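PDB 2IBP: citrate synthase from Pyrobaculum aerophilum, which probably catalyses the condensation of oxaloacetate with acetyl-CoA and water to give citrate and free CoA, feeding the tricarboxylic acid cycle. Local coordinates for residues 266-269 against 270-273; 308-312 against 313-317; 325-328 against 329-333. One frame throughout, in Å; residues are numbered along the deposited sequence.

Contact 1 of 3, residues 266-269 against 270-273; sequences PAKA and KEIV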
loop_
_atom_site.group_PDB
_atom_site.type_symbol
_atom_site.label_atom_id
_atom_site.label_comp_id
_atom_site.label_asym_id
_atom_site.label_seq_id
_atom_site.Cartn_x
_atom_site.Cartn_y
_atom_site.Cartn_z
ATOM N N PRO A 266 14.022 31.501 -23.499
ATOM C CA PRO A 266 12.609 31.883 -23.531
ATOM C C PRO A 266 12.089 32.198 -24.941
ATOM O O PRO A 266 10.875 32.158 -25.167
ATOM C CB PRO A 266 12.551 33.129 -22.647
ATOM C CG PRO A 266 13.754 33.040 -21.776
ATOM C CD PRO A 266 14.804 32.331 -22.560
ATOM N N ALA A 267 12.995 32.574 -25.851
ATOM C CA ALA A 267 12.635 32.883 -27.241
ATOM C C ALA A 267 11.904 31.720 -27.938
ATOM O O ALA A 267 11.159 31.932 -28.908
ATOM C CB ALA A 267 13.887 33.248 -28.028
ATOM N N LYS A 268 12.126 30.500 -27.450
ATOM C CA LYS A 268 11.494 29.324 -28.020
ATOM C C LYS A 268 10.064 29.091 -27.546
ATOM O O LYS A 268 9.364 28.228 -28.077
ATOM C CB LYS A 268 12.298 28.081 -27.702
ATOM C CG LYS A 268 13.652 27.979 -28.358
ATOM C CD LYS A 268 14.310 26.742 -27.811
ATOM C CE LYS A 268 15.670 26.465 -28.358
ATOM N NZ LYS A 268 16.227 25.268 -27.643
ATOM N N ALA A 269 9.603 29.887 -26.589
ATOM C CA ALA A 269 8.265 29.690 -26.032
ATOM C C ALA A 269 7.158 29.610 -27.093
ATOM O O ALA A 269 6.329 28.691 -27.087
ATOM C CB ALA A 269 7.959 30.772 -25.022
ATOM N N LYS A 270 7.149 30.549 -28.031
ATOM C CA LYS A 270 6.098 30.563 -29.027
ATOM C C LYS A 270 6.092 29.308 -29.890
ATOM O O LYS A 270 5.043 28.703 -30.099
ATOM C CB LYS A 270 6.174 31.826 -29.885
ATOM C CG LYS A 270 4.918 32.054 -30.698
ATOM C CD LYS A 270 4.868 33.475 -31.265
ATOM C CE LYS A 270 3.575 33.730 -32.035
ATOM N NZ LYS A 270 3.484 35.146 -32.509
ATOM N N GLU A 271 7.258 28.886 -30.361
ATOM C CA GLU A 271 7.307 27.708 -31.220
ATOM C C GLU A 271 6.979 26.433 -30.451
ATOM O O GLU A 271 6.349 25.524 -30.986
ATOM C CB GLU A 271 8.650 27.614 -31.949
ATOM C CG GLU A 271 9.824 27.229 -31.090
ATOM C CD GLU A 271 11.157 27.669 -31.662
ATOM O OE1 GLU A 271 11.283 28.881 -31.975
ATOM O OE2 GLU A 271 12.113 26.850 -31.639
ATOM N N ILE A 272 7.393 26.376 -29.191
ATOM C CA ILE A 272 7.110 25.210 -28.347
ATOM C C ILE A 272 5.610 25.072 -28.099
ATOM O O ILE A 272 5.048 23.980 -28.213
ATOM C CB ILE A 272 7.842 25.316 -26.985
ATOM C CG1 ILE A 272 9.349 25.212 -27.189
ATOM C CG2 ILE A 272 7.412 24.187 -26.047
ATOM C CD1 ILE A 272 10.133 25.635 -25.974
ATOM N N VAL A 273 4.961 26.171 -27.747
ATOM C CA VAL A 273 3.530 26.146 -27.486
ATOM C C VAL A 273 2.728 25.869 -28.762
ATOM O O VAL A 273 1.734 25.147 -28.733
ATOM C CB VAL A 273 3.065 27.428 -26.791
ATOM C CG1 VAL A 273 1.533 27.492 -26.741
ATOM C CG2 VAL A 273 3.700 27.519 -25.387
HETATM O O HOH W 1 9.539 30.639 -30.698
HETATM O O HOH W 2 8.567 32.995 -27.997
#
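CG of Glu-271 sits between its own backbone N and carbonyl carbon (chi1 72°), a rotation that turns the side chain back along the helix toward Lys-268. The lysine's CG lies beside its backbone N and anti to the carbonyl carbon (chi1 -68°), where it meets Glu-271 OE2 at 3.8 Å. The two chains cross at a slant: the carboxylate oxygen OE2 lies on the lysine's CB and CG methylenes, and the two charges do not pair. Lys-268 NZ stays 5.9 Å from Glu-271 OE2, because the extended lysine carries its ammonium off to the carbonyl oxygen of Ile-263.

OE1 of Glu-271 is reached through a water. This water donates to Ala-267 O at 2.7 Å and to Glu-271 OE1, and accepts from Glu-271 N at 2.9 Å; the water is thus held by three bonds. A second water also donates to Ala-267 O while accepting from Lys-270 N at 2.8 Å. The first i to i+4 bonds across the two segments are Ile-272 N to Lys-268 O, 2.9 Å long and fairly straight (162°), and Val-273 N to Ala-269 O. CD1 of Ile-272 packs on Lys-268 CB at 3.7 Å.

The chemistry is that of a hydrated helix start: water links the Ala-267 carbonyl to first-turn N-H groups, and a carboxylate joined through water to one of them is likely to be favoured by the helix's positive end.

Contact 2 of 3, residues 308-312 against 313-317; sequences DYVAK and FGDPQ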
loop_
_atom_site.group_PDB
_atom_site.type_symbol
_atom_site.label_atom_id
_atom_site.label_comp_id
_atom_site.label_asym_id
_atom_site.label_seq_id
_atom_site.Cartn_x
_atom_site.Cartn_y
_atom_site.Cartn_z
ATOM N N ASP A 308 9.045 35.986 -6.432
ATOM C CA ASP A 308 9.739 36.585 -5.292
ATOM C C ASP A 308 11.089 35.948 -5.051
ATOM O O ASP A 308 12.066 36.628 -4.772
ATOM C CB ASP A 308 8.913 36.475 -4.021
ATOM C CG ASP A 308 7.658 37.310 -4.066
ATOM O OD1 ASP A 308 7.570 38.209 -4.931
ATOM O OD2 ASP A 308 6.757 37.058 -3.236
ATOM N N TYR A 309 11.149 34.625 -5.161
ATOM C CA TYR A 309 12.376 33.915 -4.913
ATOM C C TYR A 309 13.468 34.323 -5.902
ATOM O O TYR A 309 14.608 34.629 -5.509
ATOM C CB TYR A 309 12.131 32.396 -4.964
ATOM C CG TYR A 309 13.352 31.619 -4.556
ATOM C CD1 TYR A 309 13.557 31.253 -3.230
ATOM C CD2 TYR A 309 14.356 31.362 -5.466
ATOM C CE1 TYR A 309 14.695 30.586 -2.845
ATOM C CE2 TYR A 309 15.493 30.682 -5.099
ATOM C CZ TYR A 309 15.668 30.306 -3.783
ATOM O OH TYR A 309 16.804 29.637 -3.402
ATOM N N VAL A 310 13.135 34.347 -7.187
ATOM C CA VAL A 310 14.146 34.688 -8.180
ATOM C C VAL A 310 14.450 36.184 -8.176
ATOM O O VAL A 310 15.553 36.579 -8.557
ATOM C CB VAL A 310 13.803 34.164 -9.588
ATOM C CG1 VAL A 310 13.653 32.648 -9.554
ATOM C CG2 VAL A 310 12.564 34.828 -10.125
ATOM N N ALA A 311 13.514 37.007 -7.715
ATOM C CA ALA A 311 13.775 38.449 -7.602
ATOM C C ALA A 311 14.899 38.635 -6.573
ATOM O O ALA A 311 15.794 39.464 -6.762
ATOM C CB ALA A 311 12.536 39.192 -7.184
ATOM N N LYS A 312 14.883 37.834 -5.506
ATOM C CA LYS A 312 15.907 37.931 -4.479
ATOM C C LYS A 312 17.201 37.210 -4.810
ATOM O O LYS A 312 18.278 37.785 -4.680
ATOM C CB LYS A 312 15.393 37.422 -3.133
ATOM C CG LYS A 312 16.422 37.567 -2.015
ATOM C CD LYS A 312 15.868 37.114 -0.682
ATOM C CE LYS A 312 16.781 37.500 0.475
ATOM N NZ LYS A 312 18.158 36.962 0.358
ATOM N N PHE A 313 17.104 35.952 -5.226
ATOM C CA PHE A 313 18.280 35.127 -5.439
ATOM C C PHE A 313 18.739 35.018 -6.883
ATOM O O PHE A 313 19.757 34.391 -7.159
ATOM C CB PHE A 313 18.041 33.728 -4.893
ATOM C CG PHE A 313 17.789 33.704 -3.423
ATOM C CD1 PHE A 313 18.836 33.909 -2.539
ATOM C CD2 PHE A 313 16.514 33.498 -2.916
ATOM C CE1 PHE A 313 18.615 33.917 -1.172
ATOM C CE2 PHE A 313 16.295 33.482 -1.546
ATOM C CZ PHE A 313 17.344 33.703 -0.679
ATOM N N GLY A 314 17.972 35.583 -7.795
ATOM C CA GLY A 314 18.318 35.507 -9.205
ATOM C C GLY A 314 17.711 34.287 -9.875
ATOM O O GLY A 314 17.153 33.407 -9.227
ATOM N N ASP A 315 17.853 34.234 -11.190
ATOM C CA ASP A 315 17.290 33.168 -12.005
ATOM C C ASP A 315 18.436 32.699 -12.900
ATOM O O ASP A 315 18.334 32.809 -14.120
ATOM C CB ASP A 315 16.170 33.781 -12.847
ATOM C CG ASP A 315 15.344 32.762 -13.612
ATOM O OD1 ASP A 315 15.217 31.594 -13.162
ATOM O OD2 ASP A 315 14.753 33.172 -14.634
ATOM N N PRO A 316 19.513 32.158 -12.294
ATOM C CA PRO A 316 20.750 31.800 -13.016
ATOM C C PRO A 316 20.622 30.795 -14.144
ATOM O O PRO A 316 21.463 30.767 -15.045
ATOM C CB PRO A 316 21.664 31.248 -11.916
ATOM C CG PRO A 316 20.772 30.898 -10.788
ATOM C CD PRO A 316 19.602 31.822 -10.861
ATOM N N GLN A 317 19.653 29.897 -14.042
ATOM C CA GLN A 317 19.406 28.928 -15.103
ATOM C C GLN A 317 18.208 29.330 -15.972
ATOM O O GLN A 317 17.766 28.554 -16.819
ATOM C CB GLN A 317 19.243 27.515 -14.537
ATOM C CG GLN A 317 20.551 26.813 -14.189
ATOM C CD GLN A 317 21.294 27.436 -13.027
ATOM O OE1 GLN A 317 20.748 27.598 -11.934
ATOM N NE2 GLN A 317 22.580 27.721 -13.234
#
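Lys-312 runs alongside the ring of Phe-313 and meets it along nearly its whole length. Its CB lies beside the backbone, 3.1 Å from Phe-313 N; CG stands over the middle of the ring in a CH-pi contact, 4.0 Å from the Phe-313 centroid and 7° off the normal. CD follows at 3.7 Å from Phe-313 CZ, with CE also near CZ. A bend at chi4 (-58°) then brings NZ to 3.4 Å from Phe-313 CE1, while its charge is met by the carboxylate of Asp-197.

Phe-313 in turn sets CD2 over the centre of the Tyr-309 ring, 3.4 Å from Tyr-309 CZ, the ring planes inclined at 39°. With an alanine in place of Tyr-309, the face under Phe-313 CD2 would be gone, and the phenyl ring would probably be freer to turn over a gap. Phe-313 N still makes a good helical bond to Tyr-309 O (2.8 Å), whereas Gly-314 N reaches Val-310 O only weakly. Asp-308, in the same last turns, binds magnesium in a structure of this protein but not in this chain, where OD2 is salt-bridged to Arg-202.

Gly-314, with positive phi, ends helix 297-313: a glycine-terminated C-terminal helix end.

Contact 3 of 3, residues 325-328 against 329-333; sequences AIEQ and EVLSH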
loop_
_atom_site.group_PDB
_atom_site.type_symbol
_atom_site.label_atom_id
_atom_site.label_comp_id
_atom_site.label_asym_id
_atom_site.label_seq_id
_atom_site.Cartn_x
_atom_site.Cartn_y
_atom_site.Cartn_z
ATOM N N ALA A 325 7.668 32.676 -20.055
ATOM C CA ALA A 325 7.474 32.860 -21.493
ATOM C C ALA A 325 6.491 31.833 -22.039
ATOM O O ALA A 325 5.588 32.160 -22.804
ATOM C CB ALA A 325 8.809 32.764 -22.209
ATOM N N ILE A 326 6.672 30.590 -21.616
ATOM C CA ILE A 326 5.801 29.517 -22.028
ATOM C C ILE A 326 4.399 29.747 -21.497
ATOM O O ILE A 326 3.415 29.613 -22.223
ATOM C CB ILE A 326 6.349 28.179 -21.550
ATOM C CG1 ILE A 326 7.640 27.856 -22.318
ATOM C CG2 ILE A 326 5.310 27.053 -21.734
ATOM C CD1 ILE A 326 8.361 26.643 -21.820
ATOM N N GLU A 327 4.307 30.113 -20.224
ATOM C CA GLU A 327 3.009 30.379 -19.626
ATOM C C GLU A 327 2.236 31.444 -20.401
ATOM O O GLU A 327 1.064 31.264 -20.705
ATOM C CB GLU A 327 3.162 30.835 -18.170
ATOM C CG GLU A 327 1.831 30.968 -17.472
ATOM C CD GLU A 327 1.756 32.173 -16.570
ATOM O OE1 GLU A 327 2.333 33.223 -16.922
ATOM O OE2 GLU A 327 1.017 32.111 -15.571
ATOM N N GLN A 328 2.898 32.555 -20.721
ATOM C CA GLN A 328 2.253 33.640 -21.452
ATOM C C GLN A 328 1.704 33.180 -22.801
ATOM O O GLN A 328 0.557 33.484 -23.155
ATOM C CB GLN A 328 3.226 34.799 -21.610
ATOM C CG GLN A 328 3.551 35.457 -20.269
ATOM C CD GLN A 328 4.763 36.372 -20.317
ATOM O OE1 GLN A 328 5.274 36.788 -19.275
ATOM N NE2 GLN A 328 5.252 36.657 -21.521
ATOM N N GLU A 329 2.466 32.337 -23.485
ATOM C CA GLU A 329 2.040 31.814 -24.774
ATOM C C GLU A 329 0.847 30.885 -24.615
ATOM O O GLU A 329 -0.134 30.984 -25.363
ATOM C CB GLU A 329 3.199 31.122 -25.491
ATOM C CG GLU A 329 4.310 32.089 -25.889
ATOM C CD GLU A 329 3.837 33.180 -26.855
ATOM O OE1 GLU A 329 2.887 32.938 -27.634
ATOM O OE2 GLU A 329 4.450 34.269 -26.867
ATOM N N VAL A 330 0.898 30.030 -23.598
ATOM C CA VAL A 330 -0.210 29.118 -23.326
ATOM C C VAL A 330 -1.505 29.894 -23.043
ATOM O O VAL A 330 -2.571 29.551 -23.562
ATOM C CB VAL A 330 0.095 28.186 -22.136
ATOM C CG1 VAL A 330 -1.203 27.574 -21.584
ATOM C CG2 VAL A 330 1.110 27.133 -22.526
ATOM N N LEU A 331 -1.398 30.961 -22.259
ATOM C CA LEU A 331 -2.574 31.744 -21.876
ATOM C C LEU A 331 -3.148 32.604 -23.007
ATOM O O LEU A 331 -4.328 32.969 -22.976
ATOM C CB LEU A 331 -2.249 32.630 -20.669
ATOM C CG LEU A 331 -1.888 31.904 -19.369
ATOM C CD1 LEU A 331 -1.530 32.914 -18.285
ATOM C CD2 LEU A 331 -3.038 31.018 -18.913
ATOM N N SER A 332 -2.324 32.926 -24.001
ATOM C CA SER A 332 -2.753 33.772 -25.118
ATOM C C SER A 332 -3.137 32.976 -26.362
ATOM O O SER A 332 -3.672 33.533 -27.317
ATOM C CB SER A 332 -1.642 34.757 -25.486
ATOM O OG SER A 332 -0.494 34.080 -25.982
ATOM N N HIS A 333 -2.844 31.682 -26.361
ATOM C CA HIS A 333 -3.134 30.832 -27.510
ATOM C C HIS A 333 -4.566 30.330 -27.353
ATOM O O HIS A 333 -4.858 29.597 -26.409
ATOM C CB HIS A 333 -2.171 29.649 -27.541
ATOM C CG HIS A 333 -2.049 28.997 -28.884
ATOM N ND1 HIS A 333 -0.868 28.984 -29.596
ATOM C CD2 HIS A 333 -2.968 28.387 -29.668
ATOM C CE1 HIS A 333 -1.056 28.354 -30.743
ATOM N NE2 HIS A 333 -2.324 27.987 -30.814
HETATM O O HOH W 3 5.929 34.536 -24.129
#
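Ala-325 O and Glu-329 meet twice, through backbone and through water. Glu-329 N donates to Ala-325 O at 3.2 Å, tilted 26° from the carbonyl plane, and a water donates to the same oxygen at 2.7 Å. Two donors thus grip Ala-325 O. The same water donates to Glu-329 OE2 at 3.1 Å. The glutamate chain is bent at chi2 (-61°), which turns the carboxylate so that the water spans OE2 and the carbonyl oxygen; its CG rests 3.3 Å from Ala-325 O.

The next two i to i+4 bonds are regular: Val-330 N pairs with Ile-326 O at 2.9 Å, and Leu-331 N with Glu-327 O. The bonding weakens at the C-terminal end. Ser-332 N bonds Gln-328 O only weakly, and the serine OG lies 3.1 Å from Gln-328 O and 3.2 Å from Glu-329 O with a single proton to share. Glu-329 O also receives a weak bond from His-333 N.

Glu-327 is buried; its OE2 takes a salt bridge from Lys-303 and a hydrogen bond with Tyr-295 OH, and OE1 is also hydrogen-bonded. Leu-331 CD1 lies across this side chain, 3.8 Å from Glu-327 CD.

Among its neighbours, helix 319-332 sets Ile-326 against Tyr-260 and Ile-263 of helix 252-263 and Val-330 against Val-273 of helix 269-276, and His-333 stands at the N-cap position of helix 334-338.

All three contacts are local and lie near the periphery of the chain. Contact 1 is a helix start; contacts 2 and 3 are the C-terminal ends of helices 297-313 and 319-332, the former running on into the loop that leads to the latter. Contacts 1 and 3 are partly buried and lie against each other, Ala-269 CB standing 3.5 Å from Ala-325 C; contact 2 is a surface arrangement, its centre about 21 Å from the centre of each of the others. Chemistry follows place: bridging waters serve polar groups of contacts 1 and 3, whereas contact 2 adds close aromatic and aliphatic packing to charges paired with outside residues.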